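Local coordinates for protein DNA endonuclease I-CeuI (Chlamydomonas eugametos, PDB 2EX5) that cuts DNA at a degenerate site of 17-19 base pairs as a magnesium-dependent LAGLIDADG homing endonuclease, a homodimer that promotes insertion of its group I intron, at residues 83-94 with 117-126. The protein carries 1 engineered substitution. Numbering follows the deposited sequence.
Sequences PEFNVTRHVNGV and ATLVLTIDNR. Engineered in segment 83-94: R89 (natural residue Gln). With nucleotides of chain B; nucleotides of chain A.
F85, V87 and R89 each exchange two backbone hydrogen bonds with I123, L121 and L119, pairing strands 83-90 and 118-123 antiparallel at 163°. Past the strand ends, V91 N still donates to A117 O (2.7 Å). Side chains alternate between two faces. On the face of F85, V87, L119, L121 and I123, apolar residues suit the helices covering it: F85 and I123 lie side by side, CD1 to CD1 at 4.1 Å, and helix 126-141 packs on both. L119 CD2 meets V94 CG2 (3.6 Å) and also touches V91 CG2. The face of N86, T88, V120 and T122 meets DNA. Beside it, the extended chain of E84 leaves its backbone with CG anti to N (chi1 176°), passes T122 CG2 (3.6 Å from CD) and accepts a nearly straight bond at OE1 from cytosine N4 of DC18 of chain B (2.9 Å, 165°); a water links OE1 to T122 OG1. A lysine in its place would probably leave that amino group without its acceptor and set donor against donor. At the strand end, OP2 of DG15 of chain B accepts hydrogen bonds from H90 N (2.7 Å) and from NH1 of engineered R89, at the guanidinium edge. E84 thus reads a base while the backbone N-H of H90 holds a phosphate, as suits strands of the DNA-binding saddle known for LAGLIDADG proteins; R89's bond belongs to the substituted protein.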
loop_
_atom_site.group_PDB
_atom_site.type_symbol
_atom_site.label_atom_id
_atom_site.label_comp_id
_atom_site.label_asym_id
_atom_site.label_seq_id
_atom_site.Cartn_x
_atom_site.Cartn_y
_atom_site.Cartn_z
ATOM N N PRO C 83 1.849 -12.300 -18.305
ATOM C CA PRO C 83 1.065 -11.484 -17.364
ATOM C C PRO C 83 0.878 -12.184 -15.990
ATOM O O PRO C 83 0.676 -13.442 -15.899
ATOM C CB PRO C 83 -0.296 -11.335 -18.078
ATOM C CG PRO C 83 -0.457 -12.510 -18.906
ATOM C CD PRO C 83 0.953 -13.064 -19.197
ATOM N N GLU C 84 0.880 -11.392 -14.953
ATOM C CA GLU C 84 0.677 -11.899 -13.601
ATOM C C GLU C 84 -0.017 -10.776 -12.837
ATOM O O GLU C 84 0.321 -9.639 -13.007
ATOM C CB GLU C 84 2.004 -12.239 -12.953
ATOM C CG GLU C 84 1.868 -12.695 -11.426
ATOM C CD GLU C 84 3.129 -13.284 -10.907
ATOM O OE1 GLU C 84 3.682 -12.704 -9.971
ATOM O OE2 GLU C 84 3.649 -14.312 -11.470
ATOM N N PHE C 85 -0.991 -11.113 -11.990
ATOM C CA PHE C 85 -1.474 -10.228 -10.911
ATOM C C PHE C 85 -0.946 -10.694 -9.563
ATOM O O PHE C 85 -1.014 -11.861 -9.313
ATOM C CB PHE C 85 -2.969 -10.336 -10.943
ATOM C CG PHE C 85 -3.663 -9.749 -9.718
ATOM C CD1 PHE C 85 -4.130 -10.580 -8.685
ATOM C CD2 PHE C 85 -3.861 -8.413 -9.626
ATOM C CE1 PHE C 85 -4.759 -10.017 -7.546
ATOM C CE2 PHE C 85 -4.463 -7.850 -8.488
ATOM C CZ PHE C 85 -4.940 -8.687 -7.464
ATOM N N ASN C 86 -0.500 -9.841 -8.636
ATOM C CA ASN C 86 -0.153 -10.386 -7.312
ATOM C C ASN C 86 -0.418 -9.338 -6.340
ATOM O O ASN C 86 -0.490 -8.167 -6.743
ATOM C CB ASN C 86 1.321 -10.888 -7.098
ATOM C CG ASN C 86 2.405 -9.801 -7.240
ATOM O OD1 ASN C 86 3.292 -9.960 -8.027
ATOM N ND2 ASN C 86 2.340 -8.731 -6.492
ATOM N N VAL C 87 -0.471 -9.752 -5.061
ATOM C CA VAL C 87 -0.678 -8.851 -3.902
ATOM C C VAL C 87 0.086 -9.405 -2.743
ATOM O O VAL C 87 -0.168 -10.520 -2.348
ATOM C CB VAL C 87 -2.170 -8.792 -3.435
ATOM C CG1 VAL C 87 -2.512 -7.327 -2.668
ATOM C CG2 VAL C 87 -2.999 -8.927 -4.572
ATOM N N THR C 88 0.837 -8.539 -2.076
ATOM C CA THR C 88 1.835 -8.846 -1.111
ATOM C C THR C 88 1.432 -8.176 0.167
ATOM O O THR C 88 0.858 -7.098 0.195
ATOM C CB THR C 88 3.184 -8.305 -1.609
ATOM O OG1 THR C 88 3.327 -8.810 -2.937
ATOM C CG2 THR C 88 4.357 -8.707 -0.714
ATOM N N ARG C 89 1.613 -8.916 1.252
ATOM C CA ARG C 89 1.293 -8.359 2.568
ATOM C C ARG C 89 1.978 -9.217 3.606
ATOM O O ARG C 89 1.975 -10.405 3.503
ATOM C CB ARG C 89 -0.219 -8.417 2.757
ATOM C CG ARG C 89 -0.863 -7.627 3.869
ATOM C CD ARG C 89 -0.640 -6.070 3.984
ATOM N NE ARG C 89 -1.209 -5.664 5.262
ATOM C CZ ARG C 89 -0.548 -5.529 6.434
ATOM N NH1 ARG C 89 0.760 -5.605 6.496
ATOM N NH2 ARG C 89 -1.220 -5.208 7.563
ATOM N N HIS C 90 2.552 -8.597 4.609
ATOM C CA HIS C 90 2.977 -9.306 5.793
ATOM C C HIS C 90 1.837 -10.161 6.342
ATOM O O HIS C 90 0.648 -9.742 6.351
ATOM C CB HIS C 90 3.407 -8.275 6.813
ATOM C CG HIS C 90 3.892 -8.857 8.099
ATOM N ND1 HIS C 90 5.225 -8.871 8.459
ATOM C CD2 HIS C 90 3.232 -9.498 9.089
ATOM C CE1 HIS C 90 5.356 -9.418 9.652
ATOM N NE2 HIS C 90 4.162 -9.818 10.045
ATOM N N VAL C 91 2.188 -11.363 6.780
ATOM C CA VAL C 91 1.235 -12.239 7.477
ATOM C C VAL C 91 0.213 -11.562 8.471
ATOM O O VAL C 91 -0.954 -11.893 8.450
ATOM C CB VAL C 91 1.926 -13.400 8.165
ATOM C CG1 VAL C 91 2.690 -12.947 9.449
ATOM C CG2 VAL C 91 0.818 -14.429 8.516
ATOM N N ASN C 92 0.614 -10.609 9.308
ATOM C CA ASN C 92 -0.376 -9.861 10.146
ATOM C C ASN C 92 -1.568 -9.220 9.378
ATOM O O ASN C 92 -2.588 -8.849 9.983
ATOM C CB ASN C 92 0.239 -8.742 11.013
ATOM C CG ASN C 92 1.375 -9.156 11.833
ATOM O OD1 ASN C 92 1.653 -10.355 11.989
ATOM N ND2 ASN C 92 2.143 -8.146 12.329
ATOM N N GLY C 93 -1.481 -9.128 8.063
ATOM C CA GLY C 93 -2.592 -8.652 7.258
ATOM C C GLY C 93 -3.215 -9.609 6.271
ATOM O O GLY C 93 -3.977 -9.177 5.383
ATOM N N VAL C 94 -2.912 -10.903 6.405
ATOM C CA VAL C 94 -3.544 -11.987 5.689
ATOM C C VAL C 94 -5.062 -11.890 5.525
ATOM O O VAL C 94 -5.677 -12.288 4.490
ATOM C CB VAL C 94 -3.095 -13.363 6.320
ATOM C CG1 VAL C 94 -3.691 -13.589 7.834
ATOM C CG2 VAL C 94 -3.395 -14.557 5.385
ATOM N N ALA C 117 8.274 -12.917 6.916
ATOM C CA ALA C 117 6.871 -13.293 7.247
ATOM C C ALA C 117 5.858 -12.695 6.242
ATOM O O ALA C 117 4.587 -12.644 6.478
ATOM C CB ALA C 117 6.560 -12.981 8.727
ATOM N N THR C 118 6.395 -12.353 5.053
ATOM C CA THR C 118 5.461 -11.945 4.023
ATOM C C THR C 118 4.772 -12.967 3.144
ATOM O O THR C 118 5.336 -13.939 2.701
ATOM C CB THR C 118 5.879 -10.731 3.154
ATOM O OG1 THR C 118 6.181 -11.164 1.861
ATOM C CG2 THR C 118 6.955 -9.917 3.707
ATOM N N LEU C 119 3.569 -12.662 2.757
ATOM C CA LEU C 119 2.792 -13.605 1.970
ATOM C C LEU C 119 2.463 -12.954 0.642
ATOM O O LEU C 119 2.432 -11.784 0.615
ATOM C CB LEU C 119 1.484 -13.839 2.779
ATOM C CG LEU C 119 1.300 -15.067 3.717
ATOM C CD1 LEU C 119 2.623 -15.806 4.287
ATOM C CD2 LEU C 119 0.123 -14.969 4.744
ATOM N N VAL C 120 2.158 -13.688 -0.433
ATOM C CA VAL C 120 1.884 -13.125 -1.728
ATOM C C VAL C 120 0.710 -13.889 -2.178
ATOM O O VAL C 120 0.703 -15.099 -2.059
ATOM C CB VAL C 120 3.044 -13.286 -2.752
ATOM C CG1 VAL C 120 2.668 -12.678 -4.108
ATOM C CG2 VAL C 120 4.196 -12.557 -2.264
ATOM N N LEU C 121 -0.308 -13.215 -2.706
ATOM C CA LEU C 121 -1.368 -13.870 -3.396
ATOM C C LEU C 121 -1.181 -13.632 -4.897
ATOM O O LEU C 121 -0.983 -12.498 -5.335
ATOM C CB LEU C 121 -2.722 -13.326 -2.824
ATOM C CG LEU C 121 -4.045 -13.371 -3.628
ATOM C CD1 LEU C 121 -4.307 -14.559 -4.352
ATOM C CD2 LEU C 121 -5.140 -13.190 -2.667
ATOM N N THR C 122 -1.230 -14.689 -5.682
ATOM C CA THR C 122 -0.979 -14.669 -7.177
ATOM C C THR C 122 -2.112 -15.225 -7.991
ATOM O O THR C 122 -2.678 -16.277 -7.651
ATOM C CB THR C 122 0.356 -15.494 -7.520
ATOM O OG1 THR C 122 1.451 -14.998 -6.686
ATOM C CG2 THR C 122 0.832 -15.321 -8.946
ATOM N N ILE C 123 -2.464 -14.535 -9.050
ATOM C CA ILE C 123 -3.245 -15.097 -10.116
ATOM C C ILE C 123 -2.531 -14.892 -11.426
ATOM O O ILE C 123 -2.332 -13.718 -11.864
ATOM C CB ILE C 123 -4.634 -14.382 -10.183
ATOM C CG1 ILE C 123 -5.450 -14.700 -8.844
ATOM C CG2 ILE C 123 -5.328 -14.788 -11.529
ATOM C CD1 ILE C 123 -6.616 -13.772 -8.441
ATOM N N ASP C 124 -2.185 -16.005 -12.088
ATOM C CA ASP C 124 -1.511 -16.050 -13.411
ATOM C C ASP C 124 -2.316 -16.731 -14.523
ATOM O O ASP C 124 -2.029 -16.557 -15.713
ATOM C CB ASP C 124 -0.136 -16.735 -13.276
ATOM C CG ASP C 124 -0.225 -18.181 -12.795
ATOM O OD1 ASP C 124 -0.806 -19.051 -13.460
ATOM O OD2 ASP C 124 0.407 -18.481 -11.766
ATOM N N ASN C 125 -3.361 -17.487 -14.164
ATOM C CA ASN C 125 -4.185 -18.142 -15.151
ATOM C C ASN C 125 -4.861 -17.063 -15.957
ATOM O O ASN C 125 -5.467 -16.162 -15.424
ATOM C CB ASN C 125 -5.230 -19.057 -14.505
ATOM C CG ASN C 125 -6.203 -19.627 -15.538
ATOM O OD1 ASN C 125 -6.005 -20.694 -16.028
ATOM N ND2 ASN C 125 -7.236 -18.892 -15.873
ATOM N N ARG C 126 -4.718 -17.124 -17.273
ATOM C CA ARG C 126 -5.130 -16.009 -18.100
ATOM C C ARG C 126 -6.635 -15.875 -18.148
ATOM O O ARG C 126 -7.081 -14.740 -18.271
ATOM C CB ARG C 126 -4.498 -16.074 -19.491
ATOM C CG ARG C 126 -3.039 -15.480 -19.472
ATOM C CD ARG C 126 -2.199 -15.975 -20.581
ATOM N NE ARG C 126 -3.021 -16.094 -21.777
ATOM C CZ ARG C 126 -2.606 -16.644 -22.902
ATOM N NH1 ARG C 126 -3.436 -16.819 -23.923
ATOM N NH2 ARG C 126 -1.344 -17.031 -22.989
ATOM P P DG B 15 3.631 -4.933 3.865
ATOM O OP1 DG B 15 2.989 -3.566 3.679
ATOM O OP2 DG B 15 3.005 -5.931 4.769
ATOM O "O5'" DG B 15 3.472 -5.473 2.346
ATOM C "C5'" DG B 15 4.267 -5.374 1.206
ATOM C "C4'" DG B 15 4.584 -4.001 0.679
ATOM O "O4'" DG B 15 5.987 -4.255 0.687
ATOM C "C3'" DG B 15 4.131 -3.741 -0.777
ATOM O "O3'" DG B 15 4.245 -2.361 -0.906
ATOM C "C2'" DG B 15 5.082 -4.590 -1.531
ATOM C "C1'" DG B 15 6.322 -4.363 -0.655
ATOM N N9 DG B 15 7.414 -5.309 -0.711
ATOM C C8 DG B 15 7.506 -6.524 -0.059
ATOM N N7 DG B 15 8.596 -7.158 -0.300
ATOM C C5 DG B 15 9.302 -6.263 -1.148
ATOM C C6 DG B 15 10.554 -6.408 -1.693
ATOM O O6 DG B 15 11.251 -7.361 -1.463
ATOM N N1 DG B 15 11.028 -5.382 -2.496
ATOM C C2 DG B 15 10.266 -4.278 -2.725
ATOM N N2 DG B 15 10.883 -3.370 -3.468
ATOM N N3 DG B 15 9.034 -4.057 -2.200
ATOM C C4 DG B 15 8.614 -5.117 -1.418
ATOM P P DA A 5 -2.653 -20.238 -18.652
ATOM O OP1 DA A 5 -3.799 -20.401 -19.585
ATOM O OP2 DA A 5 -2.222 -18.874 -18.283
ATOM O "O5'" DA A 5 -2.836 -21.199 -17.379
ATOM C "C5'" DA A 5 -2.853 -22.558 -17.716
ATOM C "C4'" DA A 5 -2.436 -23.409 -16.552
ATOM O "O4'" DA A 5 -1.043 -23.691 -16.794
ATOM C "C3'" DA A 5 -2.519 -22.893 -15.108
ATOM O "O3'" DA A 5 -2.855 -23.953 -14.216
ATOM C "C2'" DA A 5 -1.072 -22.451 -14.785
ATOM C "C1'" DA A 5 -0.252 -23.413 -15.626
ATOM N N9 DA A 5 1.015 -22.937 -16.185
ATOM C C8 DA A 5 1.199 -21.929 -17.113
ATOM N N7 DA A 5 2.461 -21.849 -17.498
ATOM C C5 DA A 5 3.138 -22.845 -16.822
ATOM C C6 DA A 5 4.528 -23.189 -16.766
ATOM N N6 DA A 5 5.506 -22.564 -17.481
ATOM N N1 DA A 5 4.811 -24.234 -15.991
ATOM C C2 DA A 5 3.843 -24.823 -15.245
ATOM N N3 DA A 5 2.530 -24.575 -15.168
ATOM C C4 DA A 5 2.238 -23.553 -15.999
ATOM P P DC B 18 7.683 -4.805 -13.967
ATOM O OP1 DC B 18 8.838 -4.294 -14.719
ATOM O OP2 DC B 18 6.361 -4.220 -14.216
ATOM O "O5'" DC B 18 7.396 -6.342 -14.266
ATOM C "C5'" DC B 18 8.245 -7.441 -14.751
ATOM C "C4'" DC B 18 9.454 -7.734 -13.857
ATOM O "O4'" DC B 18 9.010 -8.052 -12.524
ATOM C "C3'" DC B 18 10.274 -8.958 -14.243
ATOM O "O3'" DC B 18 11.285 -8.534 -15.155
ATOM C "C2'" DC B 18 10.863 -9.536 -12.932
ATOM C "C1'" DC B 18 9.772 -9.112 -11.970
ATOM N N1 DC B 18 8.753 -10.135 -11.349
ATOM C C2 DC B 18 9.303 -11.081 -10.508
ATOM O O2 DC B 18 10.515 -11.019 -10.486
ATOM N N3 DC B 18 8.530 -12.004 -9.812
ATOM C C4 DC B 18 7.211 -11.916 -9.949
ATOM N N4 DC B 18 6.514 -12.838 -9.277
ATOM C C5 DC B 18 6.587 -10.963 -10.821
ATOM C C6 DC B 18 7.386 -10.076 -11.528
HETATM O O HOH W 1 0.371 -15.684 -16.734
HETATM O O HOH W 2 4.088 -13.963 -7.474
#